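Local coordinates for angiopoietin-related protein 3 (Homo sapiens, PDB 6EUA), which raises plasma triglycerides by inhibiting lipoprotein lipase and, through its fibrinogen-like C-terminal domain, mediates endothelial cell adhesion, at residues I132-K144 with L199-I211. Sequence-based numbering, arbitrary orientation.
Sequences ITGNVPNAIPENK and LSWKSQNGRLYSI
W201 meets residues 136-140 of the loop after strand 127-134 with both its ring face and its ring edge, and illustrates how one indole can fasten an irregular loop to a β-hairpin. The methyl of A139 sits over the middle of the six-membered ring, a CH-π contact with CB 3.6 Å from the centroid. At the indole edge, in the plane of the ring system, NE1 donates an almost straight hydrogen bond to the backbone O of P137 (3.1 Å, 166° at the hydrogen), meeting that carbonyl nearly head-on. Farther round the rim, I140 crosses the indole at about a right angle, its CD1 3.5 Å from W201 CH2. With CG anti to the backbone N (chi1 179°), the ring is carried out from strand 199-202 to lie against the loop. A phenylalanine here would probably leave the P137 carbonyl without its N-H donor and open a gap beside I140 CD1.

P137 packs against the hairpin beside the indole: its CB lies tight on S203 CB at 3.5 Å, while CD lies the same distance from Y209 OH. Just before it, V136 lays CG2 over one face of the Y209 ring, 3.8 Å from the centroid; the R207 side chain flanks the opposite face, and H110 meets the tyrosine edge-to-face.

The N138 carbonyl closes the contact at the hairpin turn, accepting the backbone N of Q204 at 3.3 Å in the carbonyl plane. Meanwhile the N138 side chain turns back on its own loop, where OD1 takes the backbone N of I140 in an Asx turn and is also bonded by Y114 OH.

The contact joins the two-stranded antiparallel hairpin 199-202/208-211 to the loop that follows strand 127-134, beside the large antiparallel sheet, whose strands 96-104 and 109-118 W201 also touches, in the fibrinogen C-terminal globular fold.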
loop_
_atom_site.group_PDB
_atom_site.type_symbol
_atom_site.label_atom_id
_atom_site.label_comp_id
_atom_site.label_asym_id
_atom_site.label_seq_id
_atom_site.Cartn_x
_atom_site.Cartn_y
_atom_site.Cartn_z
ATOM N N ILE A 132 -21.804 -11.697 19.342
ATOM C CA ILE A 132 -22.550 -10.505 19.747
ATOM C C ILE A 132 -23.571 -10.116 18.688
ATOM O O ILE A 132 -24.779 -10.170 18.932
ATOM C CB ILE A 132 -21.619 -9.313 20.011
ATOM C CG1 ILE A 132 -20.476 -9.699 20.940
ATOM C CG2 ILE A 132 -22.425 -8.126 20.536
ATOM C CD1 ILE A 132 -19.422 -8.619 21.021
ATOM N N THR A 133 -23.091 -9.675 17.525
ATOM C CA THR A 133 -23.933 -9.250 16.411
ATOM C C THR A 133 -23.394 -9.834 15.110
ATOM O O THR A 133 -22.306 -10.417 15.063
ATOM C CB THR A 133 -24.014 -7.714 16.295
ATOM O OG1 THR A 133 -22.728 -7.183 15.936
ATOM C CG2 THR A 133 -24.468 -7.083 17.598
ATOM N N GLY A 134 -24.167 -9.659 14.053
ATOM C CA GLY A 134 -23.765 -10.026 12.710
ATOM C C GLY A 134 -24.965 -10.254 11.816
ATOM O O GLY A 134 -26.098 -10.423 12.265
ATOM N N ASN A 135 -24.709 -10.261 10.506
ATOM C CA ASN A 135 -25.735 -10.593 9.517
ATOM C C ASN A 135 -25.483 -11.945 8.861
ATOM O O ASN A 135 -26.087 -12.255 7.828
ATOM C CB ASN A 135 -25.849 -9.496 8.452
ATOM C CG ASN A 135 -24.533 -9.221 7.735
ATOM O OD1 ASN A 135 -23.655 -10.083 7.655
ATOM N ND2 ASN A 135 -24.395 -8.007 7.208
ATOM N N VAL A 136 -24.582 -12.739 9.425
ATOM C CA VAL A 136 -24.291 -14.092 8.962
ATOM C C VAL A 136 -24.221 -14.972 10.206
ATOM O O VAL A 136 -23.636 -14.569 11.224
ATOM C CB VAL A 136 -23.001 -14.132 8.117
ATOM C CG1 VAL A 136 -21.739 -13.989 8.978
ATOM C CG2 VAL A 136 -22.942 -15.392 7.274
ATOM N N PRO A 137 -24.842 -16.146 10.198
ATOM C CA PRO A 137 -24.821 -16.990 11.395
ATOM C C PRO A 137 -23.403 -17.419 11.742
ATOM O O PRO A 137 -22.499 -17.432 10.904
ATOM C CB PRO A 137 -25.695 -18.190 11.013
ATOM C CG PRO A 137 -26.465 -17.757 9.802
ATOM C CD PRO A 137 -25.600 -16.759 9.095
ATOM N N ASN A 138 -23.219 -17.753 13.016
ATOM C CA ASN A 138 -21.920 -18.166 13.516
ATOM C C ASN A 138 -21.593 -19.586 13.072
ATOM O O ASN A 138 -22.466 -20.456 13.039
ATOM C CB ASN A 138 -21.897 -18.078 15.040
ATOM C CG ASN A 138 -20.559 -18.481 15.625
ATOM O OD1 ASN A 138 -19.507 -18.167 15.077
ATOM N ND2 ASN A 138 -20.598 -19.194 16.734
ATOM N N ALA A 139 -20.319 -19.817 12.735
ATOM C CA ALA A 139 -19.814 -21.140 12.396
ATOM C C ALA A 139 -18.783 -21.672 13.380
ATOM O O ALA A 139 -18.372 -22.827 13.250
ATOM C CB ALA A 139 -19.186 -21.134 10.991
ATOM N N ILE A 140 -18.347 -20.867 14.345
ATOM C CA ILE A 140 -17.303 -21.250 15.292
ATOM C C ILE A 140 -17.978 -21.584 16.618
ATOM O O ILE A 140 -18.885 -20.853 17.045
ATOM C CB ILE A 140 -16.262 -20.124 15.436
ATOM C CG1 ILE A 140 -15.738 -19.710 14.058
ATOM C CG2 ILE A 140 -15.107 -20.541 16.339
ATOM C CD1 ILE A 140 -15.080 -18.340 14.019
ATOM N N PRO A 141 -17.603 -22.676 17.280
ATOM C CA PRO A 141 -18.216 -23.007 18.577
ATOM C C PRO A 141 -18.013 -21.892 19.595
ATOM O O PRO A 141 -16.904 -21.383 19.767
ATOM C CB PRO A 141 -17.489 -24.287 18.994
ATOM C CG PRO A 141 -16.993 -24.884 17.710
ATOM C CD PRO A 141 -16.655 -23.710 16.829
ATOM N N GLU A 142 -19.095 -21.515 20.273
ATOM C CA GLU A 142 -19.047 -20.467 21.283
ATOM C C GLU A 142 -18.887 -21.057 22.684
ATOM O O GLU A 142 -19.271 -22.196 22.954
ATOM C CB GLU A 142 -20.313 -19.613 21.246
ATOM C CG GLU A 142 -20.578 -18.899 19.942
ATOM C CD GLU A 142 -21.834 -18.038 20.008
ATOM O OE1 GLU A 142 -21.958 -17.246 20.974
ATOM O OE2 GLU A 142 -22.702 -18.169 19.110
ATOM N N ASN A 143 -18.321 -20.244 23.584
ATOM C CA ASN A 143 -18.185 -20.580 25.006
ATOM C C ASN A 143 -17.342 -21.834 25.227
ATOM O O ASN A 143 -17.542 -22.575 26.193
ATOM C CB ASN A 143 -19.555 -20.724 25.666
ATOM C CG ASN A 143 -20.199 -19.391 25.919
ATOM O OD1 ASN A 143 -19.638 -18.545 26.617
ATOM N ND2 ASN A 143 -21.371 -19.178 25.332
ATOM N N LYS A 144 -16.404 -22.074 24.318
ATOM C CA LYS A 144 -15.505 -23.215 24.366
ATOM C C LYS A 144 -14.071 -22.727 24.219
ATOM O O LYS A 144 -13.803 -21.732 23.534
ATOM C CB LYS A 144 -15.822 -24.227 23.253
ATOM C CG LYS A 144 -17.300 -24.576 23.128
ATOM C CD LYS A 144 -17.628 -25.830 23.892
ATOM C CE LYS A 144 -19.136 -26.046 23.985
ATOM N NZ LYS A 144 -19.594 -26.061 25.408
ATOM N N LEU A 199 -12.950 -20.208 0.085
ATOM C CA LEU A 199 -13.023 -20.790 1.415
ATOM C C LEU A 199 -14.471 -21.089 1.781
ATOM O O LEU A 199 -15.408 -20.719 1.072
ATOM C CB LEU A 199 -12.380 -19.852 2.440
ATOM C CG LEU A 199 -10.909 -19.561 2.116
ATOM C CD1 LEU A 199 -10.512 -18.222 2.674
ATOM C CD2 LEU A 199 -9.992 -20.695 2.652
ATOM N N SER A 200 -14.647 -21.764 2.915
ATOM C CA SER A 200 -15.965 -22.232 3.325
ATOM C C SER A 200 -16.308 -21.741 4.724
ATOM O O SER A 200 -15.453 -21.710 5.612
ATOM C CB SER A 200 -16.047 -23.757 3.285
ATOM O OG SER A 200 -15.600 -24.263 2.042
ATOM N N TRP A 201 -17.577 -21.383 4.918
ATOM C CA TRP A 201 -18.089 -20.924 6.214
ATOM C C TRP A 201 -19.464 -21.566 6.419
ATOM O O TRP A 201 -20.482 -21.064 5.929
ATOM C CB TRP A 201 -18.156 -19.406 6.269
ATOM C CG TRP A 201 -18.685 -18.860 7.551
ATOM C CD1 TRP A 201 -19.988 -18.555 7.841
ATOM C CD2 TRP A 201 -17.922 -18.511 8.713
ATOM N NE1 TRP A 201 -20.082 -18.048 9.113
ATOM C CE2 TRP A 201 -18.827 -17.999 9.668
ATOM C CE3 TRP A 201 -16.558 -18.592 9.041
ATOM C CZ2 TRP A 201 -18.421 -17.587 10.937
ATOM C CZ3 TRP A 201 -16.151 -18.166 10.297
ATOM C CH2 TRP A 201 -17.084 -17.675 11.231
ATOM N N LYS A 202 -19.482 -22.683 7.146
ATOM C CA LYS A 202 -20.688 -23.475 7.346
ATOM C C LYS A 202 -21.242 -23.166 8.728
ATOM O O LYS A 202 -20.651 -23.547 9.743
ATOM C CB LYS A 202 -20.400 -24.964 7.187
ATOM C CG LYS A 202 -21.647 -25.830 7.060
ATOM C CD LYS A 202 -22.013 -26.477 8.388
ATOM C CE LYS A 202 -20.868 -27.320 8.928
ATOM N NZ LYS A 202 -20.303 -28.215 7.881
ATOM N N SER A 203 -22.381 -22.490 8.764
ATOM C CA SER A 203 -22.959 -22.110 10.036
ATOM C C SER A 203 -23.613 -23.307 10.718
ATOM O O SER A 203 -23.700 -24.411 10.171
ATOM C CB SER A 203 -23.972 -20.992 9.844
ATOM O OG SER A 203 -24.870 -21.320 8.802
ATOM N N GLN A 204 -24.088 -23.058 11.937
ATOM C CA GLN A 204 -24.636 -24.118 12.778
ATOM C C GLN A 204 -25.860 -24.770 12.140
ATOM O O GLN A 204 -26.051 -25.988 12.251
ATOM C CB GLN A 204 -24.973 -23.532 14.149
ATOM C CG GLN A 204 -25.320 -22.037 14.085
ATOM C CD GLN A 204 -25.328 -21.359 15.442
ATOM O OE1 GLN A 204 -24.682 -21.819 16.384
ATOM N NE2 GLN A 204 -26.061 -20.256 15.546
ATOM N N ASN A 205 -26.693 -23.979 11.456
ATOM C CA ASN A 205 -27.921 -24.508 10.866
ATOM C C ASN A 205 -27.628 -25.504 9.750
ATOM O O ASN A 205 -28.291 -26.540 9.652
ATOM C CB ASN A 205 -28.804 -23.362 10.351
ATOM C CG ASN A 205 -28.005 -22.245 9.670
ATOM O OD1 ASN A 205 -26.785 -22.331 9.524
ATOM N ND2 ASN A 205 -28.696 -21.182 9.274
ATOM N N GLY A 206 -26.637 -25.219 8.907
ATOM C CA GLY A 206 -26.321 -26.080 7.779
ATOM C C GLY A 206 -25.924 -25.325 6.521
ATOM O O GLY A 206 -25.306 -25.889 5.608
ATOM N N ARG A 207 -26.266 -24.039 6.469
ATOM C CA ARG A 207 -26.007 -23.230 5.285
ATOM C C ARG A 207 -24.512 -22.939 5.154
ATOM O O ARG A 207 -23.905 -22.353 6.055
ATOM C CB ARG A 207 -26.814 -21.937 5.364
ATOM C CG ARG A 207 -26.267 -20.807 4.506
ATOM C CD ARG A 207 -26.553 -21.016 3.028
ATOM N NE ARG A 207 -26.160 -19.856 2.228
ATOM C CZ ARG A 207 -26.764 -18.671 2.258
ATOM N NH1 ARG A 207 -27.817 -18.466 3.043
ATOM N NH2 ARG A 207 -26.314 -17.688 1.489
ATOM N N LEU A 208 -23.918 -23.350 4.039
ATOM C CA LEU A 208 -22.493 -23.167 3.799
ATOM C C LEU A 208 -22.274 -22.005 2.837
ATOM O O LEU A 208 -22.809 -22.006 1.725
ATOM C CB LEU A 208 -21.867 -24.442 3.235
ATOM C CG LEU A 208 -20.344 -24.542 3.321
ATOM C CD1 LEU A 208 -19.937 -25.982 3.525
ATOM C CD2 LEU A 208 -19.676 -23.959 2.068
ATOM N N TYR A 209 -21.474 -21.032 3.263
ATOM C CA TYR A 209 -21.161 -19.852 2.465
ATOM C C TYR A 209 -19.828 -20.047 1.752
ATOM O O TYR A 209 -18.827 -20.395 2.388
ATOM C CB TYR A 209 -21.106 -18.597 3.341
ATOM C CG TYR A 209 -22.433 -18.234 3.957
ATOM C CD1 TYR A 209 -23.249 -17.289 3.362
ATOM C CD2 TYR A 209 -22.867 -18.823 5.139
ATOM C CE1 TYR A 209 -24.457 -16.941 3.911
ATOM C CE2 TYR A 209 -24.086 -18.478 5.702
ATOM C CZ TYR A 209 -24.878 -17.534 5.077
ATOM O OH TYR A 209 -26.096 -17.168 5.604
ATOM N N SER A 210 -19.827 -19.836 0.435
ATOM C CA SER A 210 -18.603 -19.805 -0.361
ATOM C C SER A 210 -17.927 -18.447 -0.181
ATOM O O SER A 210 -18.537 -17.411 -0.457
ATOM C CB SER A 210 -18.927 -20.061 -1.833
ATOM O OG SER A 210 -17.756 -20.162 -2.627
ATOM N N ILE A 211 -16.684 -18.440 0.292
ATOM C CA ILE A 211 -15.988 -17.205 0.664
ATOM C C ILE A 211 -14.852 -16.931 -0.319
ATOM O O ILE A 211 -14.010 -17.801 -0.569
ATOM C CB ILE A 211 -15.457 -17.271 2.106
ATOM C CG1 ILE A 211 -16.553 -17.759 3.052
ATOM C CG2 ILE A 211 -14.922 -15.909 2.544
ATOM C CD1 ILE A 211 -17.759 -16.851 3.125
#